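Local structure of D-isomer specific 2-hydroxyacid dehydrogenase family protein (Aeromonas salmonicida subsp. salmonicida, 3HG7) at residues L143-T148 with H154-G159; L10-Q13 with H17-R20. The protein probably acts as an NAD-dependent oxidoreductase of the D-isomer specific 2-hydroxyacid dehydrogenase family. The protein carries 1 engineered substitution. One frame throughout, in Å; residues are numbered along the deposited sequence. Where two conformers were deposited one is given.

How the interactions relate
Interactions 1 and 2 are the same kind of joint built twice: the first strand of a parallel sheet packs against the helix that follows it, each within a beta-alpha-beta unit. Interaction 2 comes first along the chain, in the five-stranded sheet that contains strand 6-11; interaction 1 belongs to the seven-stranded sheet of the NAD-binding domain. They lie on opposite sides of the chain's centre, 33 Å apart between centres and about 20 Å between nearest atoms, and do not touch. G147 puts interaction 1 beside the probable dinucleotide-binding turn, whereas 10-13 with 17-20 is packing of a helix on the other sheet.

Interaction 1 of 2, residues L143-T148 with H154-G159; sequences LLILGT and HIAHTG
I145 and L143 reach helix 150-161 from the strand by different torsions. In I145, CG1 stands beside the backbone N and anti to the carbonyl carbon (chi1 -54°), and an extended second torsion stretches the chain until CD1 meets the helix. L143 turns CG anti to its own N instead (chi1 -180°), and its branch CD2 does the touching.

The I145 methyl settles where I155 and A156 adjoin. Its CD1 is 3.6 Å from I155 CG2. The same I145 CD1 lies 3.5 Å from A156 N and, a little farther off, 4.0 Å from A156 CB, so one carbon rests against a branch, a backbone amide and a methyl. L143 CD2 spans the turn from I155 to G159, 3.7 Å from I155 O and 4.1 Å from G159 CA. The L143 and I155 side chains cross at about a right angle. I155 CG2 is shared between the two strand residues, since it also lies 4.0 Å from L143 CD2. G159, without a side chain, turns its CA to that leucine methyl; L143 CA and G159 CA come within 6.8 Å, consistent with close packing of helix on strand.

The strand and helix segments run antiparallel at 175°, their axes 9.5 Å apart at closest approach. F108 of helix 100-115 touches both L143 and I155, while V166 of the neighbouring strand touches A156. L144 and L146 turn to the other side of the sheet, toward helix 188-193.

Past the strand, G147 begins a pattern completed by G149 and G152, consistent with the GxGxxG turn of dinucleotide-binding proteins. This is the first strand-turn-helix of a beta-alpha-beta crossover in a Rossmann fold.

Interaction 2 of 2, residues L10-Q13 with H17-R20; sequences LLSQ and HYER
L10 meets the helix with one branch, CD1, which rests on the backbone between Y18 and E19. L10 CD1 is 3.8 Å from E19 N. On the side of the tyrosine, it lies 4.2 Å from Y18 CB. With CG anti to the carbonyl carbon (chi1 -63°) and the next torsion near 180°, the leucine extends straight to that spot. Beyond its CB, E19 leads off to a salt bridge between OE1 and R34 NH1, on the strand that follows the helix. L11 faces the other side of the sheet, against L61 and A53. Strand 6-11, helix 15-24 and strand 30-34 form a beta-alpha-beta unit of a parallel sheet, and the contact packs its helix onto its first strand.

At S12 the chain has left the strand. Its OG approaches the Y18 ring at the edge, in the ring plane, 3.5 Å from CE2, while S12 CB sits 3.9 Å from Y18 CD2. The hydroxyl's hydrogen-bond partners are E54 OE2 and the D14 amide, so the ring edge merely flanks an oxygen already held. M52 of strand 50-53 and V289 of helix 286-301 also touch Y18.

Interaction 1 of 2, residues L143-T148 with H154-G159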
loop_
_atom_site.group_PDB
_atom_site.type_symbol
_atom_site.label_atom_id
_atom_site.label_comp_id
_atom_site.label_asym_id
_atom_site.label_seq_id
_atom_site.Cartn_x
_atom_site.Cartn_y
_atom_site.Cartn_z
ATOM N N LEU A 143 -4.504 -2.511 -19.403
ATOM C CA LEU A 143 -4.059 -2.431 -18.012
ATOM C C LEU A 143 -4.049 -3.856 -17.481
ATOM O O LEU A 143 -5.066 -4.517 -17.543
ATOM C CB LEU A 143 -5.036 -1.577 -17.192
ATOM C CG LEU A 143 -4.757 -1.350 -15.698
ATOM C CD1 LEU A 143 -3.329 -0.867 -15.451
ATOM C CD2 LEU A 143 -5.755 -0.373 -15.051
ATOM N N LEU A 144 -2.892 -4.326 -17.008
ATOM C CA LEU A 144 -2.797 -5.565 -16.220
ATOM C C LEU A 144 -2.627 -5.237 -14.740
ATOM O O LEU A 144 -1.691 -4.505 -14.373
ATOM C CB LEU A 144 -1.578 -6.374 -16.652
ATOM C CG LEU A 144 -1.375 -7.682 -15.893
ATOM C CD1 LEU A 144 -2.636 -8.545 -15.967
ATOM C CD2 LEU A 144 -0.161 -8.423 -16.408
ATOM N N ILE A 145 -3.490 -5.798 -13.891
ATOM C CA ILE A 145 -3.390 -5.597 -12.443
ATOM C C ILE A 145 -3.185 -6.951 -11.750
ATOM O O ILE A 145 -3.930 -7.913 -12.015
ATOM C CB ILE A 145 -4.642 -4.894 -11.856
ATOM C CG1 ILE A 145 -4.928 -3.585 -12.599
ATOM C CG2 ILE A 145 -4.482 -4.681 -10.322
ATOM C CD1 ILE A 145 -6.237 -2.889 -12.189
ATOM N N LEU A 146 -2.146 -7.016 -10.920
ATOM C CA LEU A 146 -1.867 -8.164 -10.058
ATOM C C LEU A 146 -2.425 -7.872 -8.679
ATOM O O LEU A 146 -1.920 -7.026 -7.944
ATOM C CB LEU A 146 -0.362 -8.446 -9.970
ATOM C CG LEU A 146 0.472 -8.369 -11.247
ATOM C CD1 LEU A 146 1.833 -8.968 -10.972
ATOM C CD2 LEU A 146 -0.199 -9.087 -12.404
ATOM N N GLY A 147 -3.492 -8.575 -8.341
ATOM C CA GLY A 147 -4.189 -8.361 -7.081
ATOM C C GLY A 147 -5.590 -7.897 -7.410
ATOM O O GLY A 147 -5.776 -6.910 -8.126
ATOM N N THR A 148 -6.577 -8.604 -6.874
ATOM C CA THR A 148 -7.960 -8.405 -7.272
ATOM C C THR A 148 -8.871 -7.989 -6.130
ATOM O O THR A 148 -10.106 -8.055 -6.252
ATOM C CB THR A 148 -8.514 -9.690 -7.922
ATOM O OG1 THR A 148 -9.842 -9.931 -7.449
ATOM C CG2 THR A 148 -7.653 -10.865 -7.516
ATOM N N HIS A 154 -10.645 -1.177 -7.612
ATOM C CA HIS A 154 -10.856 0.257 -7.863
ATOM C C HIS A 154 -10.009 0.762 -9.049
ATOM O O HIS A 154 -10.517 1.493 -9.926
ATOM C CB HIS A 154 -10.661 1.120 -6.616
ATOM C CG HIS A 154 -11.377 2.434 -6.694
ATOM N ND1 HIS A 154 -10.888 3.505 -7.412
ATOM C CD2 HIS A 154 -12.553 2.845 -6.157
ATOM C CE1 HIS A 154 -11.729 4.520 -7.311
ATOM N NE2 HIS A 154 -12.751 4.144 -6.558
ATOM N N ILE A 155 -8.753 0.316 -9.103
ATOM C CA ILE A 155 -7.848 0.699 -10.197
ATOM C C ILE A 155 -8.412 0.162 -11.495
ATOM O O ILE A 155 -8.236 0.768 -12.574
ATOM C CB ILE A 155 -6.424 0.132 -9.977
ATOM C CG1 ILE A 155 -5.793 0.705 -8.689
ATOM C CG2 ILE A 155 -5.503 0.465 -11.142
ATOM C CD1 ILE A 155 -4.659 -0.122 -8.205
ATOM N N ALA A 156 -9.080 -0.983 -11.406
ATOM C CA ALA A 156 -9.758 -1.577 -12.565
ATOM C C ALA A 156 -10.886 -0.695 -13.102
ATOM O O ALA A 156 -10.928 -0.393 -14.321
ATOM C CB ALA A 156 -10.262 -2.963 -12.219
ATOM N N HIS A 157 -11.790 -0.264 -12.223
ATOM C CA HIS A 157 -12.881 0.623 -12.657
ATOM C C HIS A 157 -12.356 1.915 -13.282
ATOM O O HIS A 157 -12.934 2.424 -14.252
ATOM C CB HIS A 157 -13.834 0.940 -11.508
ATOM C CG HIS A 157 -14.754 -0.196 -11.167
ATOM N ND1 HIS A 157 -14.457 -1.132 -10.198
ATOM C CD2 HIS A 157 -15.938 -0.577 -11.708
ATOM C CE1 HIS A 157 -15.438 -2.018 -10.128
ATOM N NE2 HIS A 157 -16.346 -1.704 -11.035
ATOM N N THR A 158 -11.272 2.454 -12.711
ATOM C CA THR A 158 -10.655 3.654 -13.275
ATOM C C THR A 158 -10.067 3.401 -14.657
ATOM O O THR A 158 -10.249 4.220 -15.552
ATOM C CB THR A 158 -9.612 4.279 -12.328
ATOM O OG1 THR A 158 -10.157 4.304 -11.005
ATOM C CG2 THR A 158 -9.258 5.713 -12.779
ATOM N N GLY A 159 -9.376 2.278 -14.854
ATOM C CA GLY A 159 -8.883 1.964 -16.207
ATOM C C GLY A 159 -10.006 1.841 -17.230
ATOM O O GLY A 159 -9.926 2.415 -18.325
#

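Interaction 2 of 2, residues L10-Q13 with H17-R20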
loop_
_atom_site.group_PDB
_atom_site.type_symbol
_atom_site.label_atom_id
_atom_site.label_comp_id
_atom_site.label_asym_id
_atom_site.label_seq_id
_atom_site.Cartn_x
_atom_site.Cartn_y
_atom_site.Cartn_z
ATOM N N LEU A 10 -3.310 6.061 22.580
ATOM C CA LEU A 10 -3.057 6.521 21.208
ATOM C C LEU A 10 -1.558 6.753 21.074
ATOM O O LEU A 10 -0.993 7.514 21.850
ATOM C CB LEU A 10 -3.787 7.846 20.955
ATOM C CG LEU A 10 -5.318 7.740 21.060
ATOM C CD1 LEU A 10 -5.920 9.091 20.880
ATOM C CD2 LEU A 10 -5.813 6.800 19.951
ATOM N N LEU A 11 -0.938 6.027 20.151
ATOM C CA LEU A 11 0.503 6.080 19.910
ATOM C C LEU A 11 0.714 6.200 18.375
ATOM O O LEU A 11 1.332 5.320 17.709
ATOM C CB LEU A 11 1.148 4.828 20.469
ATOM C CG LEU A 11 2.643 4.597 20.368
ATOM C CD1 LEU A 11 3.390 5.689 21.104
ATOM C CD2 LEU A 11 2.935 3.241 20.994
ATOM N N SER A 12 0.189 7.308 17.837
ATOM C CA SER A 12 0.205 7.597 16.404
ATOM C C SER A 12 0.755 8.997 16.089
ATOM O O SER A 12 0.573 9.924 16.862
ATOM C CB SER A 12 -1.213 7.520 15.842
ATOM O OG SER A 12 -1.225 7.917 14.475
ATOM N N GLN A 13 1.365 9.146 14.909
ATOM C CA GLN A 13 1.813 10.481 14.485
ATOM C C GLN A 13 0.584 11.365 14.285
ATOM O O GLN A 13 0.681 12.574 14.349
ATOM C CB GLN A 13 2.667 10.416 13.221
ATOM C CG GLN A 13 1.986 9.847 11.999
ATOM C CD GLN A 13 2.941 9.794 10.812
ATOM O OE1 GLN A 13 2.792 10.541 9.855
ATOM N NE2 GLN A 13 3.959 8.927 10.899
ATOM N N HIS A 17 -5.377 14.328 15.828
ATOM C CA HIS A 17 -6.555 14.083 15.007
ATOM C C HIS A 17 -7.355 12.913 15.611
ATOM O O HIS A 17 -8.560 13.021 15.817
ATOM C CB HIS A 17 -6.132 13.773 13.567
ATOM C CG HIS A 17 -7.201 14.010 12.538
ATOM N ND1 HIS A 17 -6.927 14.145 11.189
ATOM C CD2 HIS A 17 -8.541 14.161 12.666
ATOM C CE1 HIS A 17 -8.060 14.338 10.532
ATOM N NE2 HIS A 17 -9.055 14.357 11.409
ATOM N N TYR A 18 -6.684 11.809 15.918
ATOM C CA TYR A 18 -7.408 10.665 16.540
ATOM C C TYR A 18 -8.112 11.032 17.843
ATOM O O TYR A 18 -9.250 10.578 18.110
ATOM C CB TYR A 18 -6.478 9.451 16.741
ATOM C CG TYR A 18 -6.188 8.770 15.429
ATOM C CD1 TYR A 18 -7.242 8.274 14.637
ATOM C CD2 TYR A 18 -4.879 8.601 14.976
ATOM C CE1 TYR A 18 -6.988 7.682 13.395
ATOM C CE2 TYR A 18 -4.616 7.995 13.764
ATOM C CZ TYR A 18 -5.676 7.532 12.974
ATOM O OH TYR A 18 -5.439 6.911 11.751
ATOM N N GLU A 19 -7.427 11.801 18.687
ATOM C CA GLU A 19 -8.004 12.177 19.987
ATOM C C GLU A 19 -9.277 13.004 19.811
ATOM O O GLU A 19 -10.265 12.768 20.518
ATOM C CB GLU A 19 -6.978 12.929 20.844
ATOM C CG GLU A 19 -7.479 13.368 22.208
ATOM C CD GLU A 19 -6.385 14.000 23.049
ATOM O OE1 GLU A 19 -5.789 14.985 22.588
ATOM O OE2 GLU A 19 -6.133 13.508 24.166
ATOM N N ARG A 20 -9.223 13.967 18.887
ATOM C CA ARG A 20 -10.381 14.796 18.558
ATOM C C ARG A 20 -11.521 13.912 18.066
ATOM O O ARG A 20 -12.634 14.018 18.561
ATOM C CB ARG A 20 -10.033 15.851 17.501
ATOM C CG ARG A 20 -11.235 16.576 16.899
ATOM C CD ARG A 20 -10.835 17.857 16.179
ATOM N NE ARG A 20 -9.952 17.617 15.047
ATOM C CZ ARG A 20 -10.311 17.002 13.926
ATOM N NH1 ARG A 20 -11.540 16.525 13.782
ATOM N NH2 ARG A 20 -9.426 16.853 12.953
#